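PDB 3SZJ: Avidin/streptavidin from Shewanella denitrificans, which binds biotin in a pocket at one end of an eight-stranded antiparallel beta barrel, as avidin and streptavidin do. Local coordinates for residues Thr78-Phe83 and Thr95-Val100; Gly18-Ile23 and Ile37-Gly42; Ser48-Asn53 and Thr65-Ser70; Gly42-Asn47 and Glu72-Ile77. All blocks are in the same frame, centred on the assembly; numbering follows the deposited sequence.

Interaction 1. Residues Thr78-Phe83 and Thr95-Val100. With BTN (biotin), chain C.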
# COMPACT_ATOMS: atom_id res chain seq x y z
N THR A 78 -6.58 1.92 -4.04
CA THR A 78 -5.39 1.66 -4.88
C THR A 78 -4.13 1.71 -4.03
O THR A 78 -4.01 2.54 -3.13
CB THR A 78 -5.29 2.67 -6.03
OG1 THR A 78 -6.50 2.58 -6.78
CG2 THR A 78 -4.10 2.33 -6.96
N SER A 79 -3.21 0.78 -4.32
CA SER A 79 -1.90 0.72 -3.70
C SER A 79 -0.84 0.81 -4.79
O SER A 79 -0.89 0.07 -5.75
CB SER A 79 -1.76 -0.61 -2.96
OG SER A 79 -0.47 -0.80 -2.41
N TRP A 80 0.12 1.72 -4.61
CA TRP A 80 1.28 1.82 -5.49
C TRP A 80 2.54 1.39 -4.75
O TRP A 80 2.74 1.74 -3.57
CB TRP A 80 1.49 3.28 -5.92
CG TRP A 80 0.48 3.91 -6.88
CD1 TRP A 80 0.63 4.10 -8.24
CD2 TRP A 80 -0.80 4.50 -6.54
NE1 TRP A 80 -0.48 4.76 -8.76
CE2 TRP A 80 -1.36 5.02 -7.73
CE3 TRP A 80 -1.51 4.66 -5.32
CZ2 TRP A 80 -2.59 5.69 -7.74
CZ3 TRP A 80 -2.74 5.30 -5.34
CH2 TRP A 80 -3.27 5.82 -6.53
N SER A 81 3.42 0.68 -5.46
CA SER A 81 4.77 0.37 -4.97
C SER A 81 5.74 0.88 -6.02
O SER A 81 5.53 0.63 -7.21
CB SER A 81 4.97 -1.14 -4.83
OG SER A 81 4.03 -1.70 -3.94
N GLY A 82 6.81 1.56 -5.62
CA GLY A 82 7.73 2.03 -6.64
C GLY A 82 9.00 2.60 -6.09
O GLY A 82 9.33 2.42 -4.93
N PHE A 83 9.72 3.31 -6.94
CA PHE A 83 11.06 3.76 -6.54
C PHE A 83 11.35 5.08 -7.23
O PHE A 83 10.89 5.35 -8.35
CB PHE A 83 12.12 2.70 -6.91
CG PHE A 83 12.05 2.28 -8.35
CD1 PHE A 83 11.22 1.23 -8.73
CD2 PHE A 83 12.78 2.97 -9.34
CE1 PHE A 83 11.11 0.84 -10.07
CE2 PHE A 83 12.69 2.59 -10.69
CZ PHE A 83 11.85 1.53 -11.06
N THR A 95 6.26 3.36 -10.70
CA THR A 95 5.43 2.53 -9.81
C THR A 95 4.67 1.44 -10.56
O THR A 95 4.44 1.53 -11.79
CB THR A 95 4.33 3.38 -9.08
OG1 THR A 95 3.33 3.78 -10.02
CG2 THR A 95 4.92 4.60 -8.35
N LEU A 96 4.26 0.42 -9.80
CA LEU A 96 3.26 -0.55 -10.24
C LEU A 96 2.12 -0.44 -9.23
O LEU A 96 2.35 -0.34 -8.01
CB LEU A 96 3.81 -1.96 -10.23
CG LEU A 96 4.98 -2.19 -11.19
CD1 LEU A 96 5.46 -3.62 -11.03
CD2 LEU A 96 4.54 -1.93 -12.66
N TRP A 97 0.89 -0.46 -9.73
CA TRP A 97 -0.27 -0.33 -8.82
C TRP A 97 -1.25 -1.50 -8.88
O TRP A 97 -1.31 -2.24 -9.87
CB TRP A 97 -1.04 0.98 -9.03
CG TRP A 97 -1.52 1.26 -10.44
CD1 TRP A 97 -0.90 2.03 -11.38
CD2 TRP A 97 -2.74 0.79 -11.05
NE1 TRP A 97 -1.63 2.04 -12.55
CE2 TRP A 97 -2.78 1.30 -12.37
CE3 TRP A 97 -3.81 -0.00 -10.59
CZ2 TRP A 97 -3.85 1.04 -13.25
CZ3 TRP A 97 -4.85 -0.28 -11.45
CH2 TRP A 97 -4.87 0.25 -12.78
N GLN A 98 -2.06 -1.61 -7.81
CA GLN A 98 -3.10 -2.61 -7.67
C GLN A 98 -4.34 -1.90 -7.13
O GLN A 98 -4.23 -1.11 -6.19
CB GLN A 98 -2.67 -3.70 -6.67
CG GLN A 98 -1.43 -4.46 -7.12
CD GLN A 98 -1.12 -5.68 -6.25
OE1 GLN A 98 -1.23 -5.64 -5.02
NE2 GLN A 98 -0.65 -6.73 -6.89
N LEU A 99 -5.51 -2.22 -7.68
CA LEU A 99 -6.77 -1.60 -7.28
C LEU A 99 -7.72 -2.72 -6.87
O LEU A 99 -8.01 -3.60 -7.67
CB LEU A 99 -7.33 -0.77 -8.45
CG LEU A 99 -8.71 -0.11 -8.51
CD1 LEU A 99 -9.07 0.71 -7.29
CD2 LEU A 99 -8.80 0.78 -9.75
N VAL A 100 -8.18 -2.68 -5.61
CA VAL A 100 -9.10 -3.69 -5.09
C VAL A 100 -10.45 -3.05 -4.75
O VAL A 100 -10.50 -1.96 -4.19
CB VAL A 100 -8.52 -4.46 -3.86
CG1 VAL A 100 -8.19 -3.52 -2.68
CG2 VAL A 100 -9.46 -5.64 -3.45
C11 BTN C . -11.83 3.87 -9.18
O11 BTN C . -12.09 3.99 -10.39
O12 BTN C . -12.07 2.79 -8.60
C10 BTN C . -11.24 5.01 -8.40
C9 BTN C . -10.17 5.76 -9.21
C8 BTN C . -8.97 4.89 -9.56
C7 BTN C . -7.89 5.63 -10.36
C2 BTN C . -6.70 4.71 -10.69
S1 BTN C . -5.63 4.51 -9.41
C6 BTN C . -4.43 3.76 -10.54
C5 BTN C . -4.46 4.56 -11.81
N1 BTN C . -3.59 5.71 -11.78
C3 BTN C . -4.32 6.83 -11.81
O3 BTN C . -3.80 8.11 -11.67
N2 BTN C . -5.63 6.61 -11.97
C4 BTN C . -5.86 5.17 -11.88
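The antiparallel hairpin of strands 73-86 and 91-101 forms part of the wall that lines the biotin site of the avidin barrel, and W80 and W97 meet across it as a non-hydrogen-bonded pair. The CB of W97 lies over one face of the W80 indole, 3.8 Å from the centroid of its five-membered ring, a CH-pi contact. The two five-membered rings themselves meet obliquely, their planes 57° apart. With CG of W97 set between its own backbone N and carbonyl carbon (chi1 55°), the indole swings off the strand and presents a face to biotin: C6 of the ligand sits 3.5 Å from W97 CD2. The six-membered end of W80 approaches the thiophane sulfur, its CZ2 3.7 Å from biotin S1. At the five-membered end of W80, T95 OG1 lies in the ring plane beside CD1; that hydroxyl is hydrogen-bonded to D115 O, while W80 NE1 is hydrogen-bonded to D115 OD2, so D115 of strand 111-119 holds both T95 and W80. T78 OG1 comes within 3.4 Å of biotin S1, held there by a hydrogen bond with W67 NE1. On the other face of the sheet, S79, S81, L96 and Q98 face the second subunit. Two hydrogen-bonded pairs complete the ladder: S79 N gives to Q98 O at 2.8 Å and S81 N to L96 O at 2.9 Å, with the reciprocal bonds Q98 to S79 and L96 to S81 closing each ring. Tryptophans packed round the thiophane ring of biotin are a hallmark of avidin-family pockets.

Interaction 2. Residues Gly18-Ile23 and Ile37-Gly42; sequences GSTLYI and INRAAG. With BTN (biotin), chain C.
R39 runs back along G18-T20 to grip the start of strand 20-26. Its CB lies beside the carbonyl of G18, CG and CD follow that same oxygen, and the chain is extended from CG to NE, carrying the guanidinium past G18 to T20. There NH1 donates twice within the guanidinium plane, to G18 O at 2.8 Å and to T20 OG1 at 2.9 Å, while CG2 of I37 covers one face over its centre. NH2 gives a hydrogen bond to a water that also bonds Y22 OH, and I37 CD1 sits at the edge of the Y22 ring. In the adjoining backbone, T20 and I37 form an antiparallel hydrogen-bonded pair, I37 N to T20 O being 2.8 Å. The backbone N of R39 points at S19 OG, 2.9 Å away along a nearly straight bond (171°). With its oxygen accepting this N-H, the hydroxyl turns its own hydrogen to the ureido oxygen, S19 OG to biotin O3 at 2.7 Å. N38 works beside it: its OD1 takes the ureido N-H of biotin N2 at 2.9 Å and, from above its carbonyl plane, the backbone N of A40, an Asx turn that helps fix the amide's rotation. Y36, N15 and D115 also hydrogen-bond biotin. Hydroxyl and amide groups closing round the ureido ring, with N38 and A40 of the loop after strand 31-37 set against the ligand, are typical of the biotin site of the avidin family.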
# COMPACT_ATOMS: atom_id res chain seq x y z
N GLY A 18 -2.02 12.61 -16.03
CA GLY A 18 -2.33 13.90 -15.45
C GLY A 18 -2.75 13.90 -13.98
O GLY A 18 -3.10 14.95 -13.42
N SER A 19 -2.72 12.73 -13.34
CA SER A 19 -3.11 12.63 -11.94
C SER A 19 -1.99 13.16 -11.06
O SER A 19 -0.81 13.01 -11.39
CB SER A 19 -3.39 11.17 -11.56
OG SER A 19 -4.41 10.65 -12.39
N THR A 20 -2.36 13.75 -9.93
CA THR A 20 -1.37 14.36 -9.04
C THR A 20 -1.33 13.69 -7.68
O THR A 20 -2.37 13.49 -7.06
CB THR A 20 -1.68 15.84 -8.85
OG1 THR A 20 -1.70 16.47 -10.13
CG2 THR A 20 -0.59 16.50 -8.00
N LEU A 21 -0.11 13.35 -7.24
CA LEU A 21 0.16 12.95 -5.86
C LEU A 21 0.76 14.12 -5.12
O LEU A 21 1.78 14.66 -5.54
CB LEU A 21 1.17 11.78 -5.81
CG LEU A 21 1.74 11.47 -4.41
CD1 LEU A 21 0.66 10.85 -3.49
CD2 LEU A 21 2.94 10.52 -4.55
N TYR A 22 0.14 14.47 -4.00
CA TYR A 22 0.70 15.47 -3.10
C TYR A 22 1.21 14.74 -1.87
O TYR A 22 0.41 14.18 -1.11
CB TYR A 22 -0.35 16.50 -2.66
CG TYR A 22 -0.87 17.39 -3.76
CD1 TYR A 22 -2.16 17.24 -4.25
CD2 TYR A 22 -0.08 18.41 -4.27
CE1 TYR A 22 -2.64 18.08 -5.26
CE2 TYR A 22 -0.54 19.24 -5.25
CZ TYR A 22 -1.80 19.07 -5.76
OH TYR A 22 -2.24 19.94 -6.75
N ILE A 23 2.53 14.72 -1.67
CA ILE A 23 3.07 14.20 -0.43
C ILE A 23 3.11 15.35 0.57
O ILE A 23 3.88 16.32 0.39
CB ILE A 23 4.47 13.60 -0.64
CG1 ILE A 23 4.44 12.49 -1.71
CG2 ILE A 23 5.01 13.07 0.70
CD1 ILE A 23 5.82 11.77 -1.97
N ILE A 37 -5.18 13.35 -6.62
CA ILE A 37 -6.27 13.75 -7.53
C ILE A 37 -6.13 12.93 -8.80
O ILE A 37 -5.11 13.03 -9.50
CB ILE A 37 -6.24 15.27 -7.88
CG1 ILE A 37 -6.40 16.12 -6.61
CG2 ILE A 37 -7.32 15.61 -8.92
CD1 ILE A 37 -6.25 17.63 -6.89
N ASN A 38 -7.14 12.11 -9.08
CA ASN A 38 -7.14 11.26 -10.26
C ASN A 38 -7.69 12.03 -11.46
O ASN A 38 -8.74 12.68 -11.36
CB ASN A 38 -8.05 10.04 -9.96
CG ASN A 38 -8.33 9.19 -11.17
OD1 ASN A 38 -7.43 8.89 -11.96
ND2 ASN A 38 -9.61 8.78 -11.33
N ARG A 39 -6.98 11.90 -12.58
CA ARG A 39 -7.43 12.50 -13.86
C ARG A 39 -7.37 11.51 -15.02
O ARG A 39 -7.37 11.92 -16.19
CB ARG A 39 -6.64 13.78 -14.19
CG ARG A 39 -6.82 14.84 -13.12
CD ARG A 39 -6.24 16.17 -13.54
NE ARG A 39 -6.30 17.16 -12.46
CZ ARG A 39 -5.39 17.31 -11.51
NH1 ARG A 39 -4.31 16.52 -11.48
NH2 ARG A 39 -5.55 18.25 -10.58
N ALA A 40 -7.30 10.21 -14.70
CA ALA A 40 -7.18 9.18 -15.75
C ALA A 40 -8.51 8.84 -16.37
O ALA A 40 -9.44 8.46 -15.68
CB ALA A 40 -6.51 7.92 -15.20
N ALA A 41 -8.58 8.97 -17.70
CA ALA A 41 -9.75 8.51 -18.45
C ALA A 41 -9.96 7.02 -18.23
O ALA A 41 -9.01 6.22 -18.17
CB ALA A 41 -9.57 8.80 -19.92
N GLY A 42 -11.23 6.65 -18.10
CA GLY A 42 -11.60 5.26 -17.87
C GLY A 42 -11.77 4.91 -16.41
O GLY A 42 -12.01 3.75 -16.09
C11 BTN C . -11.83 3.87 -9.18
O11 BTN C . -12.09 3.99 -10.39
O12 BTN C . -12.07 2.79 -8.60
C10 BTN C . -11.24 5.01 -8.40
C9 BTN C . -10.17 5.76 -9.21
C8 BTN C . -8.97 4.89 -9.56
C7 BTN C . -7.89 5.63 -10.36
C2 BTN C . -6.70 4.71 -10.69
S1 BTN C . -5.63 4.51 -9.41
C6 BTN C . -4.43 3.76 -10.54
C5 BTN C . -4.46 4.56 -11.81
N1 BTN C . -3.59 5.71 -11.78
C3 BTN C . -4.32 6.83 -11.81
O3 BTN C . -3.80 8.11 -11.67
N2 BTN C . -5.63 6.61 -11.97
C4 BTN C . -5.86 5.17 -11.88
O HOH W 1 -3.52 19.17 -9.05

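Interaction 3. Residues Ser48-Asn53 and Thr65-Ser70; sequences SPYPVN and TKWLNS. With BTN (biotin), chain C.
Y50 and W67 meet edge-to-face on the hairpin of strands 49-57 and 60-68, part of the antiparallel avidin barrel. The edge of the W67 indole, led by CE3, points at one face of the Y50 ring, with planes 61° apart and CE3 3.6 Å from Y50 CD1. The side-chain amide of N69 lies against the opposite face, nearly parallel to it (14°), its ND2 3.3 Å from Y50 CZ. Both donors of that amide nitrogen are used: ND2 gives one N-H to S48 OG at 3.0 Å and the other to P49 O at 2.9 Å. Each acceptor lies in the amide plane, although the P49 carbonyl is approached from above its own plane. The amide oxygen is satisfied too, since N69 OD1 accepts from the backbone N of V71 and of E72, which leaves the group pinned at both ends and flat on the tyrosine. Y50 OH is hydrogen-bonded to E72 O, and W67 NE1 to T78 OG1, so each ring is also held at its polar end. K66 reaches the other way, its NZ hydrogen-bonded to the backbone O of V56 and Q29 of the second subunit. One face of the W67 indole carries the valeryl chain of biotin, C9 over its centre. Deeper along the hairpin V52 and T65 form a non-hydrogen-bonded pair, and T65 CA approaches P51 O at 3.3 Å in a CA-H...O contact.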
# COMPACT_ATOMS: atom_id res chain seq x y z
N SER A 48 -11.16 15.40 -7.67
CA SER A 48 -11.35 15.78 -6.26
C SER A 48 -10.27 15.06 -5.43
O SER A 48 -9.77 14.00 -5.83
CB SER A 48 -12.77 15.47 -5.74
OG SER A 48 -13.02 14.07 -5.71
N PRO A 49 -9.88 15.64 -4.29
CA PRO A 49 -8.78 15.04 -3.51
C PRO A 49 -9.20 13.87 -2.62
O PRO A 49 -10.23 13.94 -1.92
CB PRO A 49 -8.29 16.20 -2.64
CG PRO A 49 -9.46 17.11 -2.51
CD PRO A 49 -10.37 16.90 -3.68
N TYR A 50 -8.39 12.81 -2.68
CA TYR A 50 -8.56 11.62 -1.85
C TYR A 50 -7.34 11.42 -0.95
O TYR A 50 -6.21 11.81 -1.29
CB TYR A 50 -8.75 10.39 -2.76
CG TYR A 50 -10.10 10.45 -3.46
CD1 TYR A 50 -10.26 11.09 -4.70
CD2 TYR A 50 -11.23 9.91 -2.86
CE1 TYR A 50 -11.53 11.16 -5.33
CE2 TYR A 50 -12.50 9.99 -3.46
CZ TYR A 50 -12.64 10.63 -4.69
OH TYR A 50 -13.87 10.71 -5.29
N PRO A 51 -7.57 10.84 0.24
CA PRO A 51 -6.49 10.75 1.24
C PRO A 51 -5.50 9.63 0.94
O PRO A 51 -5.91 8.59 0.41
CB PRO A 51 -7.25 10.45 2.55
CG PRO A 51 -8.43 9.61 2.06
CD PRO A 51 -8.84 10.27 0.73
N VAL A 52 -4.22 9.86 1.29
CA VAL A 52 -3.12 8.94 1.02
C VAL A 52 -2.33 8.64 2.29
O VAL A 52 -2.08 9.54 3.08
CB VAL A 52 -2.15 9.57 -0.00
CG1 VAL A 52 -0.97 8.62 -0.34
CG2 VAL A 52 -2.89 9.89 -1.29
N ASN A 53 -1.93 7.38 2.47
CA ASN A 53 -0.90 7.04 3.46
C ASN A 53 0.16 6.13 2.81
O ASN A 53 0.01 5.71 1.66
CB ASN A 53 -1.47 6.45 4.78
CG ASN A 53 -2.25 5.19 4.57
OD1 ASN A 53 -1.97 4.42 3.65
ND2 ASN A 53 -3.27 4.99 5.42
N THR A 65 -4.33 4.99 -1.64
CA THR A 65 -5.44 5.95 -1.59
C THR A 65 -6.74 5.18 -1.43
O THR A 65 -6.97 4.17 -2.12
CB THR A 65 -5.51 6.74 -2.90
OG1 THR A 65 -5.67 5.83 -3.99
CG2 THR A 65 -4.23 7.53 -3.11
N LYS A 66 -7.59 5.63 -0.49
CA LYS A 66 -8.95 5.11 -0.35
C LYS A 66 -9.91 6.03 -1.08
O LYS A 66 -9.96 7.24 -0.79
CB LYS A 66 -9.35 4.99 1.13
CG LYS A 66 -10.82 4.63 1.37
CD LYS A 66 -11.12 4.38 2.85
CE LYS A 66 -12.60 4.21 3.07
NZ LYS A 66 -12.87 3.79 4.48
N TRP A 67 -10.68 5.47 -2.00
CA TRP A 67 -11.48 6.29 -2.91
C TRP A 67 -12.86 6.64 -2.30
O TRP A 67 -13.92 6.29 -2.82
CB TRP A 67 -11.62 5.60 -4.28
CG TRP A 67 -10.27 5.38 -4.95
CD1 TRP A 67 -9.59 4.18 -5.09
CD2 TRP A 67 -9.45 6.38 -5.58
NE1 TRP A 67 -8.40 4.39 -5.73
CE2 TRP A 67 -8.29 5.72 -6.06
CE3 TRP A 67 -9.58 7.76 -5.79
CZ2 TRP A 67 -7.27 6.40 -6.73
CZ3 TRP A 67 -8.56 8.43 -6.44
CH2 TRP A 67 -7.42 7.75 -6.91
N LEU A 68 -12.80 7.33 -1.16
CA LEU A 68 -13.99 7.92 -0.55
C LEU A 68 -13.68 9.33 -0.06
O LEU A 68 -12.72 9.54 0.68
CB LEU A 68 -14.42 7.09 0.66
CG LEU A 68 -15.55 7.68 1.53
CD1 LEU A 68 -16.80 7.81 0.71
CD2 LEU A 68 -15.81 6.88 2.81
N ASN A 69 -14.51 10.29 -0.49
CA ASN A 69 -14.47 11.62 0.10
C ASN A 69 -15.89 12.15 0.12
O ASN A 69 -16.79 11.41 -0.20
CB ASN A 69 -13.47 12.54 -0.63
CG ASN A 69 -13.88 12.84 -2.07
OD1 ASN A 69 -15.02 12.58 -2.48
ND2 ASN A 69 -12.94 13.39 -2.84
N SER A 70 -16.10 13.43 0.45
CA SER A 70 -17.47 13.95 0.53
C SER A 70 -18.08 14.25 -0.83
O SER A 70 -19.27 14.59 -0.93
CB SER A 70 -17.53 15.20 1.42
OG SER A 70 -16.77 16.23 0.84
C11 BTN C . -11.83 3.87 -9.18
O11 BTN C . -12.09 3.99 -10.39
O12 BTN C . -12.07 2.79 -8.60
C10 BTN C . -11.24 5.01 -8.40
C9 BTN C . -10.17 5.76 -9.21
C8 BTN C . -8.97 4.89 -9.56
C7 BTN C . -7.89 5.63 -10.36
C2 BTN C . -6.70 4.71 -10.69
S1 BTN C . -5.63 4.51 -9.41
C6 BTN C . -4.43 3.76 -10.54
C5 BTN C . -4.46 4.56 -11.81
N1 BTN C . -3.59 5.71 -11.78
C3 BTN C . -4.32 6.83 -11.81
O3 BTN C . -3.80 8.11 -11.67
N2 BTN C . -5.63 6.61 -11.97
C4 BTN C . -5.86 5.17 -11.88

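Interaction 4. Residues Gly42-Asn47 and Glu72-Ile77; sequences GFACQN and ESCNSI. With BTN (biotin), chain C.
C45, E72 and C74 carry this contact, joined by a disulfide and a hydrogen bond. The sulfurs of C45 and C74 are bonded at 2.1 Å, with a torsion of 117° about the S-S bond. In both cysteines SG is anti to the carbonyl carbon (chi1 about -70°), which turns the two sulfurs toward each other, from the loop and from the start of strand 73-86. E72 reaches over the same loop on an extended side chain, with CG 3.8 Å from C45 SG, and its OE2 takes the backbone N-H of C45 at 3.0 Å, met from above the carboxylate plane. The other oxygen, OE1, is held by two waters that both donate to it; one accepts from Q46 N at 2.9 Å and the other donates to Q46 O at 2.7 Å, so the carboxylate holds the C45-Q46 backbone directly and through water. A44 CB packs on the disulfide, 3.7 Å from C74 SG. The disulfide lies at the mouth of the biotin site: C74 CB is 3.6 Å from biotin C10, and the F43 ring from the same loop lays a face over C4 of the ligand. The crosslink thus fastens the loop between strands 31-37 and 49-57 to the start of strand 73-86, next to W67 of strand 60-68, while F43 reaches across to W97 and L99 of strand 91-101.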
# COMPACT_ATOMS: atom_id res chain seq x y z
N GLY A 42 -11.23 6.65 -18.10
CA GLY A 42 -11.60 5.26 -17.87
C GLY A 42 -11.77 4.91 -16.41
O GLY A 42 -12.01 3.75 -16.09
N PHE A 43 -11.62 5.91 -15.53
CA PHE A 43 -11.82 5.73 -14.11
C PHE A 43 -12.72 6.83 -13.60
O PHE A 43 -12.65 7.96 -14.11
CB PHE A 43 -10.48 5.77 -13.34
CG PHE A 43 -9.55 4.63 -13.69
CD1 PHE A 43 -8.65 4.77 -14.73
CD2 PHE A 43 -9.58 3.43 -12.98
CE1 PHE A 43 -7.78 3.73 -15.08
CE2 PHE A 43 -8.71 2.37 -13.32
CZ PHE A 43 -7.81 2.54 -14.36
N ALA A 44 -13.57 6.51 -12.62
CA ALA A 44 -14.39 7.54 -11.94
C ALA A 44 -13.58 8.20 -10.80
O ALA A 44 -12.35 8.09 -10.78
CB ALA A 44 -15.74 6.95 -11.45
N CYS A 45 -14.23 8.93 -9.90
CA CYS A 45 -13.52 9.62 -8.82
C CYS A 45 -12.40 10.50 -9.35
O CYS A 45 -11.28 10.50 -8.82
CB CYS A 45 -12.98 8.62 -7.77
SG CYS A 45 -14.30 7.90 -6.77
N GLN A 46 -12.73 11.31 -10.37
CA GLN A 46 -11.78 12.25 -10.95
C GLN A 46 -11.97 13.64 -10.34
O GLN A 46 -13.06 14.00 -9.90
CB GLN A 46 -12.00 12.34 -12.45
CG GLN A 46 -11.46 11.17 -13.24
CD GLN A 46 -11.51 11.44 -14.73
OE1 GLN A 46 -11.46 12.59 -15.15
NE2 GLN A 46 -11.64 10.39 -15.52
N ASN A 47 -10.89 14.42 -10.33
CA ASN A 47 -10.95 15.87 -10.05
C ASN A 47 -11.39 16.27 -8.65
O ASN A 47 -11.94 17.36 -8.46
CB ASN A 47 -11.85 16.61 -11.05
CG ASN A 47 -11.57 16.26 -12.48
OD1 ASN A 47 -10.45 16.35 -12.96
ND2 ASN A 47 -12.61 15.86 -13.19
N GLU A 72 -17.43 12.03 -3.91
CA GLU A 72 -17.70 10.83 -4.71
C GLU A 72 -17.02 9.63 -4.09
O GLU A 72 -15.89 9.74 -3.57
CB GLU A 72 -17.19 11.05 -6.15
CG GLU A 72 -17.53 9.94 -7.14
CD GLU A 72 -17.02 10.25 -8.56
OE1 GLU A 72 -16.50 11.36 -8.81
OE2 GLU A 72 -17.18 9.35 -9.41
N SER A 73 -17.71 8.49 -4.17
CA SER A 73 -17.17 7.23 -3.69
C SER A 73 -17.02 6.24 -4.83
O SER A 73 -17.96 6.05 -5.61
CB SER A 73 -18.12 6.62 -2.67
OG SER A 73 -17.69 5.32 -2.34
N CYS A 74 -15.87 5.57 -4.89
CA CYS A 74 -15.69 4.51 -5.88
C CYS A 74 -15.51 3.13 -5.25
O CYS A 74 -15.21 2.17 -5.98
CB CYS A 74 -14.52 4.83 -6.81
SG CYS A 74 -14.89 6.24 -7.90
N ASN A 75 -15.74 3.01 -3.94
CA ASN A 75 -15.84 1.67 -3.30
C ASN A 75 -14.56 0.84 -3.46
O ASN A 75 -14.61 -0.39 -3.56
CB ASN A 75 -17.04 0.92 -3.94
CG ASN A 75 -17.91 0.20 -2.93
OD1 ASN A 75 -17.88 0.48 -1.73
ND2 ASN A 75 -18.75 -0.71 -3.42
N SER A 76 -13.40 1.50 -3.44
CA SER A 76 -12.16 0.83 -3.81
C SER A 76 -10.96 1.48 -3.15
O SER A 76 -11.06 2.57 -2.58
CB SER A 76 -11.97 0.88 -5.33
OG SER A 76 -13.12 0.39 -6.00
N ILE A 77 -9.82 0.78 -3.23
CA ILE A 77 -8.53 1.23 -2.69
C ILE A 77 -7.42 0.93 -3.71
O ILE A 77 -7.35 -0.19 -4.22
CB ILE A 77 -8.17 0.49 -1.37
CG1 ILE A 77 -9.23 0.69 -0.29
CG2 ILE A 77 -6.81 0.95 -0.83
CD1 ILE A 77 -9.13 -0.32 0.84
C11 BTN C . -11.83 3.87 -9.18
O11 BTN C . -12.09 3.99 -10.39
O12 BTN C . -12.07 2.79 -8.60
C10 BTN C . -11.24 5.01 -8.40
C9 BTN C . -10.17 5.76 -9.21
C8 BTN C . -8.97 4.89 -9.56
C7 BTN C . -7.89 5.63 -10.36
C2 BTN C . -6.70 4.71 -10.69
S1 BTN C . -5.63 4.51 -9.41
C6 BTN C . -4.43 3.76 -10.54
C5 BTN C . -4.46 4.56 -11.81
N1 BTN C . -3.59 5.71 -11.78
C3 BTN C . -4.32 6.83 -11.81
O3 BTN C . -3.80 8.11 -11.67
N2 BTN C . -5.63 6.61 -11.97
C4 BTN C . -5.86 5.17 -11.88
O HOH W 2 -15.49 11.71 -11.30
O HOH W 3 -14.69 13.34 -7.82

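In the fold
From the N terminus, interaction 2 comes first, joining the start of strand 20-26 to the end of strand 31-37 and the loop after it, and so closing one barrel hairpin. That loop continues through G42 into interaction 4, which spans the chain as far as strand 73-86. Interaction 3, the 49-57 and 60-68 hairpin, is wholly enclosed within this span, and the two touch where Y50 meets E72. Interaction 1 follows in series, pairing strands 73-86 and 91-101; T78 there bonds W67 and T65 of interaction 3. No contacts cross. All four reach biotin, and interactions 1, 3 and 4 also touch the second subunit.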